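Local coordinates for protein CDP-glucose-4,6-dehydratase (Yersinia pseudotuberculosis, PDB 1RKX) that converts CDP-D-glucose to its 4-keto-6-deoxy sugar nucleotide by removing water, as an NAD-binding lyase of the short-chain dehydrogenase/reductase family, at residues C[5-17]-C[75-88]. Numbering follows the deposited sequence.
With NAD (nicotinamide-adenine-dinucleotide), chain G.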
loop_
_atom_site.group_PDB
_atom_site.type_symbol
_atom_site.label_atom_id
_atom_site.label_comp_id
_atom_site.label_asym_id
_atom_site.label_seq_id
_atom_site.Cartn_x
_atom_site.Cartn_y
_atom_site.Cartn_z
ATOM N N SER C 5 -3.404 40.901 -10.402
ATOM C CA SER C 5 -2.385 41.521 -11.238
ATOM C C SER C 5 -1.803 40.526 -12.238
ATOM O O SER C 5 -1.653 40.840 -13.420
ATOM C CB SER C 5 -1.262 42.083 -10.357
ATOM O OG SER C 5 -0.190 42.581 -11.137
ATOM N N PHE C 6 -1.484 39.328 -11.752
ATOM C CA PHE C 6 -0.908 38.261 -12.573
ATOM C C PHE C 6 -1.721 37.932 -13.821
ATOM O O PHE C 6 -1.166 37.752 -14.902
ATOM C CB PHE C 6 -0.759 36.983 -11.738
ATOM C CG PHE C 6 -0.363 35.770 -12.543
ATOM C CD1 PHE C 6 0.969 35.540 -12.878
ATOM C CD2 PHE C 6 -1.330 34.866 -12.984
ATOM C CE1 PHE C 6 1.334 34.430 -13.639
ATOM C CE2 PHE C 6 -0.973 33.752 -13.748
ATOM C CZ PHE C 6 0.360 33.534 -14.075
ATOM N N TRP C 7 -3.037 37.845 -13.665
ATOM C CA TRP C 7 -3.916 37.494 -14.770
ATOM C C TRP C 7 -4.106 38.553 -15.842
ATOM O O TRP C 7 -4.503 38.240 -16.966
ATOM C CB TRP C 7 -5.269 37.047 -14.219
ATOM C CG TRP C 7 -5.119 35.807 -13.411
ATOM C CD1 TRP C 7 -4.972 35.716 -12.051
ATOM C CD2 TRP C 7 -4.952 34.480 -13.921
ATOM N NE1 TRP C 7 -4.715 34.414 -11.689
ATOM C CE2 TRP C 7 -4.699 33.634 -12.818
ATOM C CE3 TRP C 7 -4.987 33.924 -15.210
ATOM C CZ2 TRP C 7 -4.481 32.258 -12.962
ATOM C CZ3 TRP C 7 -4.767 32.551 -15.352
ATOM C CH2 TRP C 7 -4.518 31.738 -14.232
ATOM N N GLN C 8 -3.807 39.801 -15.504
ATOM C CA GLN C 8 -3.959 40.889 -16.459
ATOM C C GLN C 8 -3.177 40.625 -17.746
ATOM O O GLN C 8 -1.955 40.488 -17.727
ATOM C CB GLN C 8 -3.489 42.206 -15.833
ATOM C CG GLN C 8 -3.817 43.437 -16.661
ATOM C CD GLN C 8 -5.313 43.641 -16.837
ATOM O OE1 GLN C 8 -6.063 43.685 -15.861
ATOM N NE2 GLN C 8 -5.752 43.773 -18.085
ATOM N N GLY C 9 -3.894 40.544 -18.863
ATOM C CA GLY C 9 -3.246 40.322 -20.145
ATOM C C GLY C 9 -2.799 38.907 -20.484
ATOM O O GLY C 9 -2.266 38.684 -21.572
ATOM N N LYS C 10 -2.987 37.952 -19.576
ATOM C CA LYS C 10 -2.585 36.572 -19.853
ATOM C C LYS C 10 -3.516 35.946 -20.881
ATOM O O LYS C 10 -4.731 36.143 -20.830
ATOM C CB LYS C 10 -2.613 35.727 -18.574
ATOM C CG LYS C 10 -1.529 36.058 -17.556
ATOM C CD LYS C 10 -0.147 35.716 -18.085
ATOM C CE LYS C 10 0.927 35.920 -17.030
ATOM N NZ LYS C 10 0.988 37.339 -16.553
ATOM N N ARG C 11 -2.946 35.199 -21.818
ATOM C CA ARG C 11 -3.746 34.541 -22.842
ATOM C C ARG C 11 -4.128 33.168 -22.290
ATOM O O ARG C 11 -3.287 32.279 -22.175
ATOM C CB ARG C 11 -2.944 34.404 -24.140
ATOM C CG ARG C 11 -2.456 35.736 -24.701
ATOM C CD ARG C 11 -1.697 35.556 -26.005
ATOM N NE ARG C 11 -2.578 35.232 -27.125
ATOM C CZ ARG C 11 -3.445 36.080 -27.671
ATOM N NH1 ARG C 11 -3.558 37.318 -27.204
ATOM N NH2 ARG C 11 -4.201 35.696 -28.694
ATOM N N VAL C 12 -5.403 33.012 -21.950
ATOM C CA VAL C 12 -5.904 31.771 -21.365
ATOM C C VAL C 12 -6.915 31.065 -22.265
ATOM O O VAL C 12 -7.895 31.665 -22.718
ATOM C CB VAL C 12 -6.557 32.057 -19.987
ATOM C CG1 VAL C 12 -6.888 30.749 -19.271
ATOM C CG2 VAL C 12 -5.623 32.908 -19.141
ATOM N N PHE C 13 -6.665 29.782 -22.510
ATOM C CA PHE C 13 -7.523 28.957 -23.352
ATOM C C PHE C 13 -8.303 28.029 -22.423
ATOM O O PHE C 13 -7.710 27.312 -21.622
ATOM C CB PHE C 13 -6.658 28.134 -24.311
ATOM C CG PHE C 13 -7.441 27.398 -25.368
ATOM C CD1 PHE C 13 -7.853 28.048 -26.526
ATOM C CD2 PHE C 13 -7.740 26.047 -25.216
ATOM C CE1 PHE C 13 -8.553 27.361 -27.527
ATOM C CE2 PHE C 13 -8.440 25.348 -26.206
ATOM C CZ PHE C 13 -8.846 26.006 -27.364
ATOM N N VAL C 14 -9.626 28.040 -22.536
ATOM C CA VAL C 14 -10.466 27.215 -21.678
ATOM C C VAL C 14 -11.418 26.297 -22.444
ATOM O O VAL C 14 -12.318 26.777 -23.128
ATOM C CB VAL C 14 -11.334 28.100 -20.746
ATOM C CG1 VAL C 14 -12.205 27.216 -19.849
ATOM C CG2 VAL C 14 -10.450 29.023 -19.914
ATOM N N THR C 15 -11.231 24.982 -22.338
ATOM C CA THR C 15 -12.165 24.081 -23.004
ATOM C C THR C 15 -13.306 23.916 -22.014
ATOM O O THR C 15 -13.080 23.935 -20.798
ATOM C CB THR C 15 -11.556 22.684 -23.317
ATOM O OG1 THR C 15 -11.247 21.995 -22.094
ATOM C CG2 THR C 15 -10.301 22.824 -24.163
ATOM N N GLY C 16 -14.525 23.767 -22.520
ATOM C CA GLY C 16 -15.666 23.604 -21.640
ATOM C C GLY C 16 -16.157 24.907 -21.030
ATOM O O GLY C 16 -16.795 24.900 -19.974
ATOM N N HIS C 17 -15.866 26.026 -21.690
ATOM C CA HIS C 17 -16.287 27.332 -21.202
ATOM C C HIS C 17 -17.804 27.542 -21.251
ATOM O O HIS C 17 -18.319 28.457 -20.606
ATOM C CB HIS C 17 -15.596 28.449 -21.997
ATOM C CG HIS C 17 -16.123 28.617 -23.390
ATOM N ND1 HIS C 17 -16.062 27.619 -24.340
ATOM C CD2 HIS C 17 -16.707 29.678 -23.999
ATOM C CE1 HIS C 17 -16.582 28.057 -25.474
ATOM N NE2 HIS C 17 -16.980 29.303 -25.293
ATOM N N SER C 75 -7.499 25.729 -33.327
ATOM C CA SER C 75 -8.079 26.687 -32.391
ATOM C C SER C 75 -7.030 27.144 -31.381
ATOM O O SER C 75 -6.991 28.316 -30.993
ATOM C CB SER C 75 -9.269 26.057 -31.658
ATOM O OG SER C 75 -9.859 26.973 -30.749
ATOM N N ILE C 76 -6.176 26.218 -30.964
ATOM C CA ILE C 76 -5.128 26.528 -30.004
ATOM C C ILE C 76 -3.959 27.267 -30.663
ATOM O O ILE C 76 -3.470 28.267 -30.132
ATOM C CB ILE C 76 -4.612 25.237 -29.324
ATOM C CG1 ILE C 76 -5.738 24.625 -28.478
ATOM C CG2 ILE C 76 -3.390 25.549 -28.465
ATOM C CD1 ILE C 76 -5.419 23.260 -27.881
ATOM N N ARG C 77 -3.516 26.776 -31.816
ATOM C CA ARG C 77 -2.406 27.400 -32.539
ATOM C C ARG C 77 -2.729 28.841 -32.914
ATOM O O ARG C 77 -1.869 29.716 -32.860
ATOM C CB ARG C 77 -2.093 26.621 -33.815
ATOM C CG ARG C 77 -1.065 27.302 -34.712
ATOM C CD ARG C 77 -0.955 26.572 -36.032
ATOM N NE ARG C 77 -0.453 25.217 -35.850
ATOM C CZ ARG C 77 -0.691 24.213 -36.686
ATOM N NH1 ARG C 77 -1.433 24.409 -37.768
ATOM N NH2 ARG C 77 -0.184 23.014 -36.443
ATOM N N GLU C 78 -3.971 29.070 -33.317
ATOM C CA GLU C 78 -4.432 30.400 -33.693
ATOM C C GLU C 78 -4.352 31.356 -32.506
ATOM O O GLU C 78 -3.983 32.520 -32.657
ATOM C CB GLU C 78 -5.879 30.313 -34.198
ATOM C CG GLU C 78 -6.532 31.636 -34.601
ATOM C CD GLU C 78 -6.902 32.517 -33.416
ATOM O OE1 GLU C 78 -7.571 32.026 -32.481
ATOM O OE2 GLU C 78 -6.531 33.709 -33.426
ATOM N N PHE C 79 -4.678 30.850 -31.322
ATOM C CA PHE C 79 -4.690 31.656 -30.109
ATOM C C PHE C 79 -3.352 31.840 -29.381
ATOM O O PHE C 79 -3.133 32.880 -28.758
ATOM C CB PHE C 79 -5.726 31.078 -29.138
ATOM C CG PHE C 79 -5.952 31.922 -27.915
ATOM C CD1 PHE C 79 -6.459 33.211 -28.030
ATOM C CD2 PHE C 79 -5.660 31.426 -26.648
ATOM C CE1 PHE C 79 -6.674 33.999 -26.898
ATOM C CE2 PHE C 79 -5.871 32.206 -25.507
ATOM C CZ PHE C 79 -6.381 33.494 -25.635
ATOM N N GLN C 80 -2.469 30.847 -29.449
ATOM C CA GLN C 80 -1.169 30.924 -28.775
ATOM C C GLN C 80 -1.327 31.192 -27.273
ATOM O O GLN C 80 -0.797 32.171 -26.744
ATOM C CB GLN C 80 -0.314 32.034 -29.397
ATOM C CG GLN C 80 -0.011 31.844 -30.879
ATOM C CD GLN C 80 0.979 30.730 -31.139
ATOM O OE1 GLN C 80 2.108 30.764 -30.652
ATOM N NE2 GLN C 80 0.562 29.732 -31.915
ATOM N N PRO C 81 -2.054 30.320 -26.562
ATOM C CA PRO C 81 -2.247 30.520 -25.121
ATOM C C PRO C 81 -0.988 30.249 -24.300
ATOM O O PRO C 81 -0.122 29.480 -24.712
ATOM C CB PRO C 81 -3.357 29.526 -24.793
ATOM C CG PRO C 81 -2.998 28.370 -25.682
ATOM C CD PRO C 81 -2.701 29.074 -27.007
ATOM N N GLU C 82 -0.897 30.888 -23.136
ATOM C CA GLU C 82 0.233 30.690 -22.232
ATOM C C GLU C 82 -0.271 29.792 -21.108
ATOM O O GLU C 82 0.505 29.131 -20.422
ATOM C CB GLU C 82 0.674 32.004 -21.597
ATOM C CG GLU C 82 0.916 33.154 -22.535
ATOM C CD GLU C 82 1.098 34.444 -21.759
ATOM O OE1 GLU C 82 2.104 34.546 -21.022
ATOM O OE2 GLU C 82 0.223 35.335 -21.873
ATOM N N ILE C 83 -1.584 29.804 -20.918
ATOM C CA ILE C 83 -2.219 29.012 -19.875
ATOM C C ILE C 83 -3.449 28.307 -20.432
ATOM O O ILE C 83 -4.256 28.908 -21.149
ATOM C CB ILE C 83 -2.647 29.902 -18.688
ATOM C CG1 ILE C 83 -1.428 30.636 -18.120
ATOM C CG2 ILE C 83 -3.289 29.045 -17.596
ATOM C CD1 ILE C 83 -1.768 31.657 -17.041
ATOM N N VAL C 84 -3.594 27.031 -20.088
ATOM C CA VAL C 84 -4.722 26.246 -20.556
ATOM C C VAL C 84 -5.445 25.529 -19.419
ATOM O O VAL C 84 -4.814 24.915 -18.563
ATOM C CB VAL C 84 -4.276 25.167 -21.566
ATOM C CG1 VAL C 84 -5.480 24.312 -21.966
ATOM C CG2 VAL C 84 -3.643 25.817 -22.792
ATOM N N PHE C 85 -6.769 25.624 -19.418
ATOM C CA PHE C 85 -7.605 24.933 -18.441
ATOM C C PHE C 85 -8.487 23.995 -19.256
ATOM O O PHE C 85 -9.312 24.450 -20.059
ATOM C CB PHE C 85 -8.502 25.906 -17.669
ATOM C CG PHE C 85 -7.771 26.751 -16.666
ATOM C CD1 PHE C 85 -7.331 28.029 -17.002
ATOM C CD2 PHE C 85 -7.541 26.279 -15.373
ATOM C CE1 PHE C 85 -6.674 28.832 -16.060
ATOM C CE2 PHE C 85 -6.885 27.069 -14.421
ATOM C CZ PHE C 85 -6.451 28.351 -14.767
ATOM N N HIS C 86 -8.307 22.690 -19.070
ATOM C CA HIS C 86 -9.101 21.714 -19.803
ATOM C C HIS C 86 -10.258 21.230 -18.942
ATOM O O HIS C 86 -10.071 20.413 -18.040
ATOM C CB HIS C 86 -8.213 20.537 -20.233
ATOM C CG HIS C 86 -8.951 19.438 -20.940
ATOM N ND1 HIS C 86 -9.837 19.673 -21.970
ATOM C CD2 HIS C 86 -8.924 18.094 -20.769
ATOM C CE1 HIS C 86 -10.326 18.523 -22.401
ATOM N NE2 HIS C 86 -9.786 17.548 -21.689
ATOM N N MET C 87 -11.455 21.745 -19.217
ATOM C CA MET C 87 -12.631 21.352 -18.460
ATOM C C MET C 87 -13.702 20.649 -19.280
ATOM O O MET C 87 -14.689 20.174 -18.725
ATOM C CB MET C 87 -13.239 22.564 -17.752
ATOM C CG MET C 87 -12.397 23.049 -16.588
ATOM S SD MET C 87 -13.321 24.038 -15.405
ATOM C CE MET C 87 -13.211 25.608 -16.167
ATOM N N ALA C 88 -13.513 20.582 -20.593
ATOM C CA ALA C 88 -14.488 19.926 -21.453
ATOM C C ALA C 88 -14.461 18.415 -21.226
ATOM O O ALA C 88 -13.395 17.794 -21.200
ATOM C CB ALA C 88 -14.203 20.239 -22.922
HETATM P PA NAD G . -21.033 20.899 -17.691
HETATM O O1A NAD G . -21.790 19.839 -18.391
HETATM O O2A NAD G . -21.798 22.090 -17.235
HETATM O O5B NAD G . -19.813 21.418 -18.601
HETATM C C5B NAD G . -19.178 20.491 -19.514
HETATM C C4B NAD G . -18.493 21.236 -20.661
HETATM O O4B NAD G . -17.952 20.156 -21.455
HETATM C C3B NAD G . -19.474 21.970 -21.563
HETATM O O3B NAD G . -18.956 23.301 -21.756
HETATM C C2B NAD G . -19.485 21.110 -22.813
HETATM O O2B NAD G . -19.838 21.846 -24.018
HETATM C C1B NAD G . -18.092 20.534 -22.798
HETATM N N9A NAD G . -17.968 19.352 -23.636
HETATM C C8A NAD G . -18.487 18.104 -23.413
HETATM N N7A NAD G . -18.206 17.232 -24.378
HETATM C C5A NAD G . -17.461 17.966 -25.281
HETATM C C6A NAD G . -16.871 17.613 -26.514
HETATM N N6A NAD G . -16.916 16.430 -27.090
HETATM N N1A NAD G . -16.182 18.589 -27.187
HETATM C C2A NAD G . -16.118 19.835 -26.615
HETATM N N3A NAD G . -16.624 20.275 -25.483
HETATM C C4A NAD G . -17.298 19.279 -24.845
HETATM O O3 NAD G . -20.279 20.245 -16.491
HETATM P PN NAD G . -19.319 20.900 -15.339
HETATM O O1N NAD G . -20.037 20.653 -14.086
HETATM O O2N NAD G . -19.142 22.343 -15.645
HETATM O O5D NAD G . -18.019 20.001 -15.415
HETATM C C5D NAD G . -16.796 20.654 -15.772
HETATM C C4D NAD G . -15.647 19.667 -15.714
HETATM O O4D NAD G . -15.535 19.304 -14.298
HETATM C C3D NAD G . -15.786 18.328 -16.439
HETATM O O3D NAD G . -14.469 17.886 -16.823
HETATM C C2D NAD G . -16.372 17.435 -15.354
HETATM O O2D NAD G . -16.137 16.050 -15.660
HETATM C C1D NAD G . -15.599 17.905 -14.150
HETATM N N1N NAD G . -16.255 17.544 -12.898
HETATM C C2N NAD G . -17.387 18.221 -12.411
HETATM C C3N NAD G . -17.978 17.879 -11.080
HETATM C C7N NAD G . -19.130 18.674 -10.619
HETATM O O7N NAD G . -19.592 18.390 -9.502
HETATM N N7N NAD G . -19.685 19.670 -11.340
HETATM C C4N NAD G . -17.430 16.686 -10.329
HETATM C C5N NAD G . -16.248 16.064 -11.001
HETATM C C6N NAD G . -15.723 16.454 -12.144
HETATM O O HOH W 1 0.572 38.178 -21.929
#
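Arg-11 closes the C-terminal end of helix 69-79 from strand 11-15: NE and NH2 both donate to Phe-79 O, at 2.9 Å from NE, with the oxygen lying in the guanidinium plane. A bend at chi3 (73°) turns the guanidinium over one face of the Phe-79 ring, an off-centre cation-pi contact. The carbonyl of Arg-11 accepts from both Glu-82 N and Ile-83 N, while its own N donates to Glu-82 OE2 on the anti side, 3.2 Å away and well out of the carboxylate plane. A water donates to that same OE2 and to Gly-9 O; Glu-82 OE1 is hydrogen-bonded to Tyr-250 of helix 236-251.

From there strands 11-15 and 83-86 run parallel at the centre of the Rossmann sheet, with Phe-13 N giving to Ile-83 O, Phe-85 N to Phe-13 O and Thr-15 N to Phe-85 O. On the sheet face of Phe-13, Ile-76 CG1 lies 3.8 Å from the centre of the Phe-13 ring, over its face, and Ser-75 OG, itself bonded to Glu-62, meets the ring edge. On the face of Val-12, Phe-85 presents its ring edge to Val-12 CG1 and Trp-7 CH2, and Ile-83 CD1 reaches Trp-7 CZ3 at 3.6 Å.

Thr-15 OG1, placed between its backbone N and carbonyl carbon (chi1 65°), gathers three buried partners: Ala-88 N at 3.1 Å, nearly straight (169°), a weak bond from Met-87 N, which also donates to Thr-15 O from above the carbonyl plane, and His-86 ND1 at 2.7 Å. Met-87 O accepts from NAD O3D at 3.0 Å. The hydroxyl of Thr-15 thus binds the end of its strand to residues 86-88, next to Gly-16, consistent with a fixed backbone beside the dinucleotide.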